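Local coordinates for regulatory protein YycH-like domain-containing protein (Eubacterium rectale, PDB 5COZ) that is of unknown function but has a YycH-like regulatory domain and is probably exported and anchored to the membrane as a lipoprotein, at residues E105-D116 against A119-H130. Numbering follows the deposited sequence. Where two conformers were deposited one is given.
Sequences EIYLWDNNYTQD and AIRNDSALAETH
Y107 and I120 form an antiparallel hydrogen-bonded pair, Y107 N giving to I120 O at 2.9 Å and I120 N to Y107 O at 2.8 Å, both nearly straight. On the face that carries L108 and A119, the non-hydrogen-bonded pair, methyl CD2 of L108 presses on A119 CB at 3.4 Å, tighter than usual for two carbons. On the other face CD1 of I120 reaches the six-membered ring of W109 at CZ3 (3.9 Å), while Y77 meets the same indole edge-to-face. I106 and R121 run side by side, CG1 of I106 against the aliphatic CG of R121, whose guanidinium turns back to a salt bridge with D123. At the far end D116 lies alongside T129. With CG beside its own backbone N (chi1 -60°), the D116 carboxylate sets OD1 3.3 Å from T129 CA and accepts a hydrogen bond from T114 OG1 on OD2, met from above the carboxylate plane. A water links D116 OD1 and T114 O to H130 N, in the first turn of helix 130-137, which T129 caps through OG1 to the N of G132. Were D116 an alanine, T114 OG1 would probably lose its acceptor and the water one of the atoms that hold it near H130. Q115 CB packs on H130 CB at 3.8 Å, and the imidazole goes on to D206 through NE2. N111 closes an Asx turn onto Y113 N and faces Q115 and D116 in a G1 beta bulge, common at the turns of beta hairpins, here between strands 104-111 and 116-120, within an antiparallel meander that continues into strand 125-128.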
loop_
_atom_site.group_PDB
_atom_site.type_symbol
_atom_site.label_atom_id
_atom_site.label_comp_id
_atom_site.label_asym_id
_atom_site.label_seq_id
_atom_site.Cartn_x
_atom_site.Cartn_y
_atom_site.Cartn_z
ATOM N N GLU A 105 -17.975 -10.766 12.718
ATOM C CA GLU A 105 -18.930 -11.336 11.763
ATOM C C GLU A 105 -18.273 -11.482 10.398
ATOM O O GLU A 105 -17.529 -10.607 9.980
ATOM C CB GLU A 105 -20.217 -10.484 11.633
ATOM C CG GLU A 105 -20.933 -10.169 12.943
ATOM C CD GLU A 105 -21.204 -11.375 13.825
ATOM O OE1 GLU A 105 -21.681 -12.400 13.290
ATOM O OE2 GLU A 105 -20.889 -11.315 15.036
ATOM N N ILE A 106 -18.505 -12.607 9.739
ATOM C CA ILE A 106 -17.947 -12.880 8.409
ATOM C C ILE A 106 -19.093 -13.230 7.476
ATOM O O ILE A 106 -19.861 -14.149 7.768
ATOM C CB ILE A 106 -16.925 -14.054 8.506
ATOM C CG1 ILE A 106 -15.776 -13.724 9.492
ATOM C CG2 ILE A 106 -16.391 -14.484 7.114
ATOM C CD1 ILE A 106 -15.123 -14.960 10.120
ATOM N N TYR A 107 -19.232 -12.473 6.377
ATOM C CA TYR A 107 -20.277 -12.719 5.390
ATOM C C TYR A 107 -19.670 -13.079 4.076
ATOM O O TYR A 107 -18.734 -12.409 3.626
ATOM C CB TYR A 107 -21.166 -11.497 5.198
ATOM C CG TYR A 107 -22.045 -11.201 6.375
ATOM C CD1 TYR A 107 -23.319 -11.755 6.474
ATOM C CD2 TYR A 107 -21.613 -10.362 7.399
ATOM C CE1 TYR A 107 -24.151 -11.455 7.542
ATOM C CE2 TYR A 107 -22.439 -10.054 8.480
ATOM C CZ TYR A 107 -23.704 -10.613 8.550
ATOM O OH TYR A 107 -24.534 -10.319 9.608
ATOM N N LEU A 108 -20.224 -14.099 3.435
ATOM C CA LEU A 108 -19.760 -14.559 2.136
ATOM C C LEU A 108 -20.885 -14.646 1.152
ATOM O O LEU A 108 -21.993 -15.067 1.505
ATOM C CB LEU A 108 -19.107 -15.961 2.238
ATOM C CG LEU A 108 -18.044 -16.150 3.344
ATOM C CD1 LEU A 108 -17.500 -17.560 3.321
ATOM C CD2 LEU A 108 -16.875 -15.214 3.166
ATOM N N TRP A 109 -20.590 -14.335 -0.114
ATOM C CA TRP A 109 -21.520 -14.518 -1.235
ATOM C C TRP A 109 -20.752 -15.225 -2.323
ATOM O O TRP A 109 -19.715 -14.726 -2.759
ATOM C CB TRP A 109 -22.096 -13.191 -1.757
ATOM C CG TRP A 109 -23.022 -12.534 -0.799
ATOM C CD1 TRP A 109 -24.387 -12.619 -0.789
ATOM C CD2 TRP A 109 -22.662 -11.692 0.291
ATOM N NE1 TRP A 109 -24.899 -11.877 0.245
ATOM C CE2 TRP A 109 -23.865 -11.255 0.897
ATOM C CE3 TRP A 109 -21.433 -11.189 0.778
ATOM C CZ2 TRP A 109 -23.878 -10.369 1.983
ATOM C CZ3 TRP A 109 -21.451 -10.290 1.837
ATOM C CH2 TRP A 109 -22.661 -9.925 2.454
ATOM N N ASP A 110 -21.230 -16.388 -2.742
ATOM C CA ASP A 110 -20.508 -17.158 -3.738
ATOM C C ASP A 110 -21.385 -17.544 -4.901
ATOM O O ASP A 110 -22.522 -17.980 -4.713
ATOM C CB ASP A 110 -19.974 -18.442 -3.061
ATOM C CG ASP A 110 -18.847 -18.165 -2.095
ATOM O OD1 ASP A 110 -17.710 -17.971 -2.560
ATOM O OD2 ASP A 110 -19.117 -18.076 -0.875
ATOM N N ASN A 111 -20.851 -17.394 -6.110
ATOM C CA ASN A 111 -21.516 -17.905 -7.300
ATOM C C ASN A 111 -20.757 -19.172 -7.614
ATOM O O ASN A 111 -19.617 -19.122 -8.076
ATOM C CB ASN A 111 -21.529 -16.885 -8.435
ATOM C CG ASN A 111 -22.260 -17.384 -9.660
ATOM O OD1 ASN A 111 -22.468 -18.580 -9.843
ATOM N ND2 ASN A 111 -22.620 -16.475 -10.540
ATOM N N ASN A 112 -21.341 -20.318 -7.276
ATOM C CA ASN A 112 -20.667 -21.601 -7.445
ATOM C C ASN A 112 -20.544 -22.033 -8.931
ATOM O O ASN A 112 -19.720 -22.893 -9.232
ATOM C CB ASN A 112 -21.363 -22.670 -6.608
ATOM C CG ASN A 112 -21.424 -22.324 -5.130
ATOM O OD1 ASN A 112 -22.505 -22.118 -4.566
ATOM N ND2 ASN A 112 -20.268 -22.189 -4.482
ATOM N N TYR A 113 -21.278 -21.396 -9.851
ATOM C CA TYR A 113 -21.139 -21.733 -11.275
ATOM C C TYR A 113 -19.911 -21.026 -11.889
ATOM O O TYR A 113 -19.120 -21.660 -12.594
ATOM C CB TYR A 113 -22.404 -21.351 -12.064
ATOM C CG TYR A 113 -23.681 -21.991 -11.565
ATOM C CD1 TYR A 113 -24.066 -23.257 -12.002
ATOM C CD2 TYR A 113 -24.533 -21.313 -10.697
ATOM C CE1 TYR A 113 -25.252 -23.845 -11.562
ATOM C CE2 TYR A 113 -25.716 -21.894 -10.243
ATOM C CZ TYR A 113 -26.078 -23.157 -10.687
ATOM O OH TYR A 113 -27.242 -23.738 -10.244
ATOM N N THR A 114 -19.757 -19.716 -11.619
ATOM C CA THR A 114 -18.676 -18.886 -12.188
ATOM C C THR A 114 -17.432 -18.827 -11.312
ATOM O O THR A 114 -16.363 -18.472 -11.805
ATOM C CB THR A 114 -19.176 -17.468 -12.420
ATOM O OG1 THR A 114 -19.492 -16.890 -11.150
ATOM C CG2 THR A 114 -20.384 -17.419 -13.348
ATOM N N GLN A 115 -17.572 -19.134 -10.015
ATOM C CA GLN A 115 -16.509 -19.107 -9.008
ATOM C C GLN A 115 -16.200 -17.650 -8.586
ATOM O O GLN A 115 -15.142 -17.398 -8.023
ATOM C CB GLN A 115 -15.228 -19.860 -9.442
ATOM C CG GLN A 115 -15.467 -21.332 -9.792
ATOM C CD GLN A 115 -14.951 -22.259 -8.729
ATOM O OE1 GLN A 115 -15.590 -22.479 -7.692
ATOM N NE2 GLN A 115 -13.786 -22.840 -8.976
ATOM N N ASP A 116 -17.145 -16.717 -8.814
ATOM C CA ASP A 116 -17.029 -15.333 -8.334
ATOM C C ASP A 116 -17.356 -15.313 -6.845
ATOM O O ASP A 116 -18.176 -16.118 -6.384
ATOM C CB ASP A 116 -18.002 -14.398 -9.069
ATOM C CG ASP A 116 -17.841 -14.295 -10.571
ATOM O OD1 ASP A 116 -16.700 -14.266 -11.037
ATOM O OD2 ASP A 116 -18.867 -14.211 -11.270
ATOM N N ALA A 119 -16.335 -11.539 0.058
ATOM C CA ALA A 119 -16.171 -11.900 1.453
ATOM C C ALA A 119 -15.973 -10.633 2.225
ATOM O O ALA A 119 -15.089 -9.844 1.885
ATOM C CB ALA A 119 -14.957 -12.812 1.624
ATOM N N ILE A 120 -16.777 -10.426 3.277
ATOM C CA ILE A 120 -16.640 -9.225 4.084
ATOM C C ILE A 120 -16.458 -9.634 5.548
ATOM O O ILE A 120 -17.273 -10.388 6.070
ATOM C CB ILE A 120 -17.826 -8.242 3.904
ATOM C CG1 ILE A 120 -17.987 -7.867 2.425
ATOM C CG2 ILE A 120 -17.633 -6.996 4.792
ATOM C CD1 ILE A 120 -19.290 -7.082 2.138
ATOM N N ARG A 121 -15.393 -9.128 6.181
ATOM C CA ARG A 121 -15.074 -9.366 7.592
ATOM C C ARG A 121 -15.087 -8.013 8.322
ATOM O O ARG A 121 -15.374 -6.980 7.703
ATOM C CB ARG A 121 -13.670 -10.019 7.710
ATOM C CG ARG A 121 -13.555 -11.468 7.280
ATOM C CD ARG A 121 -12.122 -11.976 7.415
ATOM N NE ARG A 121 -11.742 -12.224 8.810
ATOM C CZ ARG A 121 -11.007 -11.398 9.552
ATOM N NH1 ARG A 121 -10.556 -10.256 9.041
ATOM N NH2 ARG A 121 -10.720 -11.706 10.810
ATOM N N ASN A 122 -14.672 -7.971 9.595
ATOM C CA ASN A 122 -14.672 -6.689 10.302
ATOM C C ASN A 122 -13.696 -5.663 9.706
ATOM O O ASN A 122 -14.034 -4.480 9.657
ATOM C CB ASN A 122 -14.359 -6.896 11.800
ATOM C CG ASN A 122 -13.075 -7.656 12.063
ATOM O OD1 ASN A 122 -12.875 -8.764 11.578
ATOM N ND2 ASN A 122 -12.167 -7.070 12.829
ATOM N N ASP A 123 -12.510 -6.097 9.230
ATOM C CA ASP A 123 -11.497 -5.149 8.780
ATOM C C ASP A 123 -10.968 -5.444 7.388
ATOM O O ASP A 123 -9.855 -5.020 7.051
ATOM C CB ASP A 123 -10.321 -5.142 9.773
ATOM C CG ASP A 123 -9.583 -6.470 9.860
ATOM O OD1 ASP A 123 -10.122 -7.493 9.369
ATOM O OD2 ASP A 123 -8.483 -6.501 10.448
ATOM N N SER A 124 -11.756 -6.171 6.579
ATOM C CA SER A 124 -11.343 -6.459 5.213
ATOM C C SER A 124 -12.541 -6.848 4.384
ATOM O O SER A 124 -13.523 -7.343 4.912
ATOM C CB SER A 124 -10.292 -7.571 5.176
ATOM O OG SER A 124 -10.812 -8.815 5.609
ATOM N N ALA A 125 -12.457 -6.572 3.090
ATOM C CA ALA A 125 -13.498 -6.955 2.160
ATOM C C ALA A 125 -12.806 -7.335 0.875
ATOM O O ALA A 125 -11.861 -6.651 0.448
ATOM C CB ALA A 125 -14.527 -5.854 1.951
ATOM N N LEU A 126 -13.225 -8.446 0.282
ATOM C CA LEU A 126 -12.608 -8.898 -0.957
ATOM C C LEU A 126 -13.668 -9.350 -1.941
ATOM O O LEU A 126 -14.448 -10.249 -1.619
ATOM C CB LEU A 126 -11.629 -10.058 -0.675
ATOM C CG LEU A 126 -10.957 -10.730 -1.910
ATOM C CD1 LEU A 126 -10.026 -9.745 -2.628
ATOM C CD2 LEU A 126 -10.173 -11.975 -1.515
ATOM N N ALA A 127 -13.676 -8.770 -3.140
ATOM C CA ALA A 127 -14.527 -9.218 -4.236
ATOM C C ALA A 127 -13.608 -9.704 -5.360
ATOM O O ALA A 127 -12.634 -9.027 -5.688
ATOM C CB ALA A 127 -15.449 -8.112 -4.725
ATOM N N GLU A 128 -13.867 -10.868 -5.918
ATOM C CA GLU A 128 -12.992 -11.336 -7.002
ATOM C C GLU A 128 -13.688 -12.280 -7.940
ATOM O O GLU A 128 -14.589 -13.012 -7.544
ATOM C CB GLU A 128 -11.721 -12.013 -6.447
ATOM C CG GLU A 128 -11.961 -13.231 -5.567
ATOM C CD GLU A 128 -10.759 -13.782 -4.824
ATOM O OE1 GLU A 128 -9.652 -13.206 -4.923
ATOM O OE2 GLU A 128 -10.927 -14.820 -4.149
ATOM N N THR A 129 -13.259 -12.251 -9.199
ATOM C CA THR A 129 -13.653 -13.244 -10.191
ATOM C C THR A 129 -12.640 -14.355 -10.094
ATOM O O THR A 129 -11.583 -14.171 -9.481
ATOM C CB THR A 129 -13.714 -12.670 -11.613
ATOM O OG1 THR A 129 -12.371 -12.331 -12.014
ATOM C CG2 THR A 129 -14.659 -11.488 -11.737
ATOM N N HIS A 130 -12.941 -15.523 -10.701
ATOM C CA HIS A 130 -11.982 -16.619 -10.686
ATOM C C HIS A 130 -10.656 -16.182 -11.373
ATOM O O HIS A 130 -9.582 -16.398 -10.825
ATOM C CB HIS A 130 -12.603 -17.836 -11.392
ATOM C CG HIS A 130 -11.664 -18.988 -11.552
ATOM N ND1 HIS A 130 -11.227 -19.719 -10.463
ATOM C CD2 HIS A 130 -11.083 -19.478 -12.673
ATOM C CE1 HIS A 130 -10.405 -20.634 -10.953
ATOM N NE2 HIS A 130 -10.280 -20.522 -12.276
HETATM O O HOH W 1 -15.253 -16.011 -12.186
#